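Local coordinates for protein chemotaxis transducer (Pseudomonas aeruginosa, PDB 6GCV) that probably acts as a nitrate chemoreceptor, its PilJ-type ligand-binding domain binding the anion directly and so guiding the bacterium's chemotaxis, at residues N22-Q27 with N128-M133; S75-P80 with S134-S139. All coordinates share one frame; numbering follows the deposited sequence. Where two conformers were deposited one is given.

Interaction 1. Residues N22-Q27 with N128-M133; sequences NVAGAQ and NLVSLM
Ala24 sits at the heart of this contact, its methyl group directed at the helix opposite and met by two side chains, Met133 and Val130. Just before it in the chain, Asn22 packs on Val130 of the second subunit, and Val130 in turn packs on that subunit's Asn22, so the valine takes part in the dimer interface as well. From Met133 the sulfur comes to 3.6 Å between Ala24 CB and Met133 SD, and the terminal methyl lies beside it, with Ala24 CB 3.8 Å from Met133 CE. That double touch depends on the bend at the end of the methionine: the chain runs extended through chi2 and then turns at chi3 (66°), which leaves both SD and CE against the alanine methyl. Val130 supplies the other neighbour. Its CG2 branch reaches across to the backbone, 3.7 Å between Val130 CG2 and Ala24 O, and stays slightly looser against the methyl, at 4.1 Å from Ala24 CB. One residue on, Gly25 offers backbone alone, and the same branch rests 3.7 Å from its amide, Val130 CG2 to Gly25 N; a bound nitrate ion lies about 4 Å from this glycine. Further along, Gln27 turns its amide to another helix, where NE2 is bonded to Tyr58 O. The segment axes approach to 9.2 Å and run antiparallel at 161°. This is the antiparallel pairing of first and last helices in a four-helix bundle, next to what is probably the ligand pocket of a PilJ domain.

Interaction 2. Residues S75-P80 with S134-S139; sequences SRMGAP and SARADS
Met77 and Arg136 meet through carbon alone: the terminal methyl of the methionine settles on the base of the arginine side chain, with Met77 CE 3.8 Å from Arg136 CG and 3.9 Å from Arg136 CB. The two chains cross at a slant, so the methyl presses on the aliphatic root and the guanidinium group takes no part. The outer part of the arginine, bent at chi2 (45°), was modelled in two conformers. The methyl also looks toward the last turn of the helix, where Met77 CE lies 4.4 Å from Ala137 N and 4.5 Å from Ala137 CB. On the methionine side, the chain leaves the loop extended and turns at chi3 (76°), which brings CE to the helix. Ala79 adds a looser flank, its CB 4.9 Å from Arg136 CG.

In the next shell, Ile16 packs on both Met77 and Ala137, while Ile82 touches both Met77 and Arg136, so the N-terminal loop and helix 80-103 also pack on the methionine. The loop backbone is pinned as well: Met77 O accepts a hydrogen bond from Arg86 NH1, and Ser75 N donates to Thr20 OG1. Ala79 stands at the N-cap of the helix that begins with Pro80. On the opposing segment, Asp138 N still bonds back to Ser134 O at 2.8 Å, although Asp138 has itself left helical geometry. What results is a loop-to-helix contact at one end of a four-helix bundle, in which the connection between helix 48-67 and helix 80-103 packs a buried methionine on the last turn of helix 112-137.

Overall arrangement
From the N terminus, the chain enters helix 18-42, whose residues 22-27 pair with helix 112-137; interaction 1 thus closes a loop of 100 residues and joins first helix to last. Residues 75-80, in the link between helix 48-67 and helix 80-103, lie within that span, but their partner 134-139 follows 128-133, so the two loops cross. Interaction 2 closes a loop of 53 residues, spanning helix 80-103 and most of helix 112-137. The contacts, centred about 10 Å apart, use neighbouring parts of the C-terminal end of helix 112-137 and the residues just after it, and touch directly, with Met77 CE 3.7 Å from Met133 O. Both lie at one end of the bundle.

Interaction 1. Residues N22-Q27 with N128-M133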
loop_
_atom_site.group_PDB
_atom_site.type_symbol
_atom_site.label_atom_id
_atom_site.label_comp_id
_atom_site.label_asym_id
_atom_site.label_seq_id
_atom_site.Cartn_x
_atom_site.Cartn_y
_atom_site.Cartn_z
ATOM N N ASN A 22 -10.329 -4.600 -5.037
ATOM C CA ASN A 22 -9.705 -3.295 -4.837
ATOM C C ASN A 22 -9.576 -2.935 -3.363
ATOM O O ASN A 22 -8.512 -2.508 -2.902
ATOM C CB ASN A 22 -10.460 -2.197 -5.574
ATOM C CG ASN A 22 -9.790 -0.857 -5.458
ATOM O OD1 ASN A 22 -8.584 -0.757 -5.679
ATOM N ND2 ASN A 22 -10.532 0.163 -5.063
ATOM N N VAL A 23 -10.666 -3.129 -2.616
ATOM C CA VAL A 23 -10.687 -2.796 -1.206
ATOM C C VAL A 23 -9.708 -3.679 -0.427
ATOM O O VAL A 23 -8.963 -3.189 0.431
ATOM C CB VAL A 23 -12.127 -2.864 -0.675
ATOM C CG1 VAL A 23 -12.196 -2.924 0.827
ATOM C CG2 VAL A 23 -12.927 -1.688 -1.201
ATOM N N ALA A 24 -9.694 -4.969 -0.743
ATOM C CA ALA A 24 -8.749 -5.857 -0.072
ATOM C C ALA A 24 -7.285 -5.461 -0.406
ATOM O O ALA A 24 -6.428 -5.429 0.461
ATOM C CB ALA A 24 -9.036 -7.304 -0.450
ATOM N N GLY A 25 -7.002 -5.196 -1.689
ATOM C CA GLY A 25 -5.666 -4.783 -2.045
ATOM C C GLY A 25 -5.249 -3.495 -1.354
ATOM O O GLY A 25 -4.104 -3.392 -0.865
ATOM N N ALA A 26 -6.166 -2.538 -1.270
ATOM C CA ALA A 26 -5.848 -1.260 -0.642
ATOM C C ALA A 26 -5.485 -1.419 0.835
ATOM O O ALA A 26 -4.774 -0.574 1.364
ATOM C CB ALA A 26 -6.968 -0.258 -0.844
ATOM N N GLN A 27 -5.950 -2.489 1.486
ATOM C CA GLN A 27 -5.526 -2.730 2.870
ATOM C C GLN A 27 -4.002 -2.819 2.961
ATOM O O GLN A 27 -3.388 -2.425 3.951
ATOM C CB GLN A 27 -6.125 -4.019 3.424
ATOM C CG GLN A 27 -7.639 -4.077 3.534
ATOM C CD GLN A 27 -8.177 -3.065 4.518
ATOM O OE1 GLN A 27 -8.148 -1.848 4.262
ATOM N NE2 GLN A 27 -8.714 -3.556 5.654
ATOM N N ASN A 128 -1.578 -12.282 1.389
ATOM C CA ASN A 128 -2.118 -13.633 1.332
ATOM C C ASN A 128 -3.656 -13.624 1.243
ATOM O O ASN A 128 -4.257 -14.436 0.552
ATOM C CB ASN A 128 -1.673 -14.470 2.528
ATOM C CG ASN A 128 -0.181 -14.766 2.520
ATOM O OD1 ASN A 128 0.479 -14.670 1.476
ATOM N ND2 ASN A 128 0.370 -15.129 3.690
ATOM N N LEU A 129 -4.298 -12.711 1.956
ATOM C CA LEU A 129 -5.755 -12.559 1.876
ATOM C C LEU A 129 -6.191 -12.222 0.463
ATOM O O LEU A 129 -7.116 -12.857 -0.075
ATOM C CB LEU A 129 -6.267 -11.526 2.884
ATOM C CG LEU A 129 -7.770 -11.214 2.833
ATOM C CD1 LEU A 129 -8.597 -12.435 3.140
ATOM C CD2 LEU A 129 -8.134 -10.060 3.754
ATOM N N VAL A 130 -5.528 -11.239 -0.146
ATOM C CA VAL A 130 -5.821 -10.876 -1.528
ATOM C C VAL A 130 -5.673 -12.088 -2.448
ATOM O O VAL A 130 -6.517 -12.351 -3.292
ATOM C CB VAL A 130 -4.895 -9.717 -2.018
ATOM C CG1 VAL A 130 -5.020 -9.489 -3.523
ATOM C CG2 VAL A 130 -5.227 -8.451 -1.258
ATOM N N SER A 131 -4.594 -12.824 -2.286
ATOM C CA SER A 131 -4.343 -14.009 -3.121
ATOM C C SER A 131 -5.459 -15.031 -2.984
ATOM O O SER A 131 -5.924 -15.592 -3.992
ATOM C CB SER A 131 -3.025 -14.655 -2.733
ATOM O OG SER A 131 -1.936 -13.816 -3.086
ATOM N N LEU A 132 -5.883 -15.302 -1.759
ATOM C CA LEU A 132 -6.967 -16.281 -1.564
ATOM C C LEU A 132 -8.270 -15.799 -2.194
ATOM O O LEU A 132 -9.035 -16.585 -2.787
ATOM C CB LEU A 132 -7.181 -16.542 -0.077
ATOM C CG LEU A 132 -6.058 -17.280 0.636
ATOM C CD1 LEU A 132 -6.349 -17.247 2.132
ATOM C CD2 LEU A 132 -5.930 -18.713 0.174
ATOM N N MET A 133 -8.554 -14.515 -2.027
ATOM C CA MET A 133 -9.773 -13.923 -2.618
ATOM C C MET A 133 -9.754 -14.022 -4.129
ATOM O O MET A 133 -10.747 -14.431 -4.734
ATOM C CB MET A 133 -9.953 -12.485 -2.174
ATOM C CG MET A 133 -10.316 -12.360 -0.702
ATOM S SD MET A 133 -10.290 -10.644 -0.122
ATOM C CE MET A 133 -11.641 -9.943 -1.049
#

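Interaction 2. Residues S75-P80 with S134-S139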
loop_
_atom_site.group_PDB
_atom_site.type_symbol
_atom_site.label_atom_id
_atom_site.label_comp_id
_atom_site.label_asym_id
_atom_site.label_seq_id
_atom_site.Cartn_x
_atom_site.Cartn_y
_atom_site.Cartn_z
ATOM N N SER A 75 -18.389 -7.410 -1.700
ATOM C CA SER A 75 -18.996 -8.725 -1.453
ATOM C C SER A 75 -18.440 -9.370 -0.175
ATOM O O SER A 75 -17.242 -9.313 0.063
ATOM C CB SER A 75 -18.673 -9.661 -2.652
ATOM O OG SER A 75 -18.953 -9.054 -3.928
ATOM N N ARG A 76 -19.286 -10.040 0.614
ATOM C CA ARG A 76 -18.776 -10.883 1.700
ATOM C C ARG A 76 -18.391 -12.191 1.032
ATOM O O ARG A 76 -19.175 -12.777 0.294
ATOM C CB ARG A 76 -19.829 -11.125 2.793
ATOM C CG ARG A 76 -19.321 -12.009 3.938
ATOM C CD ARG A 76 -20.407 -12.350 4.941
ATOM N NE ARG A 76 -21.587 -12.951 4.329
ATOM C CZ ARG A 76 -21.745 -14.249 4.076
ATOM N NH1 ARG A 76 -20.803 -15.138 4.382
ATOM N NH2 ARG A 76 -22.875 -14.663 3.513
ATOM N N MET A 77 -17.196 -12.696 1.318
ATOM C CA MET A 77 -16.759 -13.960 0.791
ATOM C C MET A 77 -16.694 -14.928 1.951
ATOM O O MET A 77 -15.851 -14.802 2.836
ATOM C CB MET A 77 -15.417 -13.838 0.090
ATOM C CG MET A 77 -15.417 -12.875 -1.078
ATOM S SD MET A 77 -13.838 -12.841 -2.014
ATOM C CE MET A 77 -13.987 -14.375 -2.943
ATOM N N GLY A 78 -17.636 -15.866 1.958
ATOM C CA GLY A 78 -17.841 -16.757 3.095
ATOM C C GLY A 78 -17.009 -18.036 3.090
ATOM O O GLY A 78 -17.090 -18.813 4.021
ATOM N N ALA A 79 -16.209 -18.258 2.051
ATOM C CA ALA A 79 -15.375 -19.436 1.965
ATOM C C ALA A 79 -14.582 -19.594 3.241
ATOM O O ALA A 79 -13.978 -18.634 3.686
ATOM C CB ALA A 79 -14.428 -19.338 0.777
ATOM N N PRO A 80 -14.524 -20.817 3.802
ATOM C CA PRO A 80 -13.869 -20.935 5.107
ATOM C C PRO A 80 -12.410 -20.491 5.145
ATOM O O PRO A 80 -11.985 -19.911 6.120
ATOM C CB PRO A 80 -13.989 -22.431 5.435
ATOM C CG PRO A 80 -15.125 -22.902 4.619
ATOM C CD PRO A 80 -15.120 -22.090 3.365
ATOM N N SER A 134 -8.605 -13.711 -4.725
ATOM C CA SER A 134 -8.488 -13.756 -6.172
ATOM C C SER A 134 -8.575 -15.177 -6.697
ATOM O O SER A 134 -9.169 -15.421 -7.729
ATOM C CB SER A 134 -7.181 -13.110 -6.614
ATOM O OG SER A 134 -7.274 -11.746 -6.384
ATOM N N ALA A 135 -7.991 -16.121 -5.972
ATOM C CA ALA A 135 -8.046 -17.515 -6.397
ATOM C C ALA A 135 -9.502 -17.999 -6.511
ATOM O O ALA A 135 -9.845 -18.661 -7.390
ATOM C CB ALA A 135 -7.272 -18.406 -5.442
ATOM N N ARG A 136 -10.264 -17.560 -5.465
ATOM C CA ARG A 136 -11.678 -18.010 -5.446
ATOM C C ARG A 136 -12.482 -17.272 -6.506
ATOM O O ARG A 136 -13.332 -17.862 -7.158
ATOM C CB ARG A 136 -12.286 -17.734 -4.063
ATOM C CG ARG A 136 -13.768 -18.029 -3.900
ATOM C CD ARG A 136 -14.229 -19.351 -4.477
ATOM N NE ARG A 136 -15.622 -19.557 -4.117
ATOM C CZ ARG A 136 -16.640 -19.112 -4.833
ATOM N NH1 ARG A 136 -16.411 -18.507 -5.986
ATOM N NH2 ARG A 136 -17.879 -19.319 -4.414
ATOM N N ALA A 137 -12.216 -15.982 -6.671
ATOM C CA ALA A 137 -12.994 -15.148 -7.577
ATOM C C ALA A 137 -12.694 -15.397 -9.056
ATOM O O ALA A 137 -13.568 -15.292 -9.878
ATOM C CB ALA A 137 -12.756 -13.683 -7.241
ATOM N N ASP A 138 -11.449 -15.720 -9.379
ATOM C CA ASP A 138 -10.969 -15.690 -10.771
ATOM C C ASP A 138 -11.041 -17.017 -11.480
ATOM O O ASP A 138 -10.884 -18.063 -10.868
ATOM C CB ASP A 138 -9.514 -15.233 -10.821
ATOM C CG ASP A 138 -9.306 -13.857 -10.224
ATOM O OD1 ASP A 138 -10.299 -13.140 -9.983
ATOM O OD2 ASP A 138 -8.134 -13.495 -9.997
ATOM N N SER A 139 -11.218 -16.950 -12.793
ATOM C CA SER A 139 -11.215 -18.137 -13.655
ATOM C C SER A 139 -9.789 -18.532 -14.035
ATOM O O SER A 139 -9.590 -19.406 -14.892
ATOM C CB SER A 139 -12.015 -17.860 -14.929
ATOM O OG SER A 139 -11.495 -16.712 -15.583
#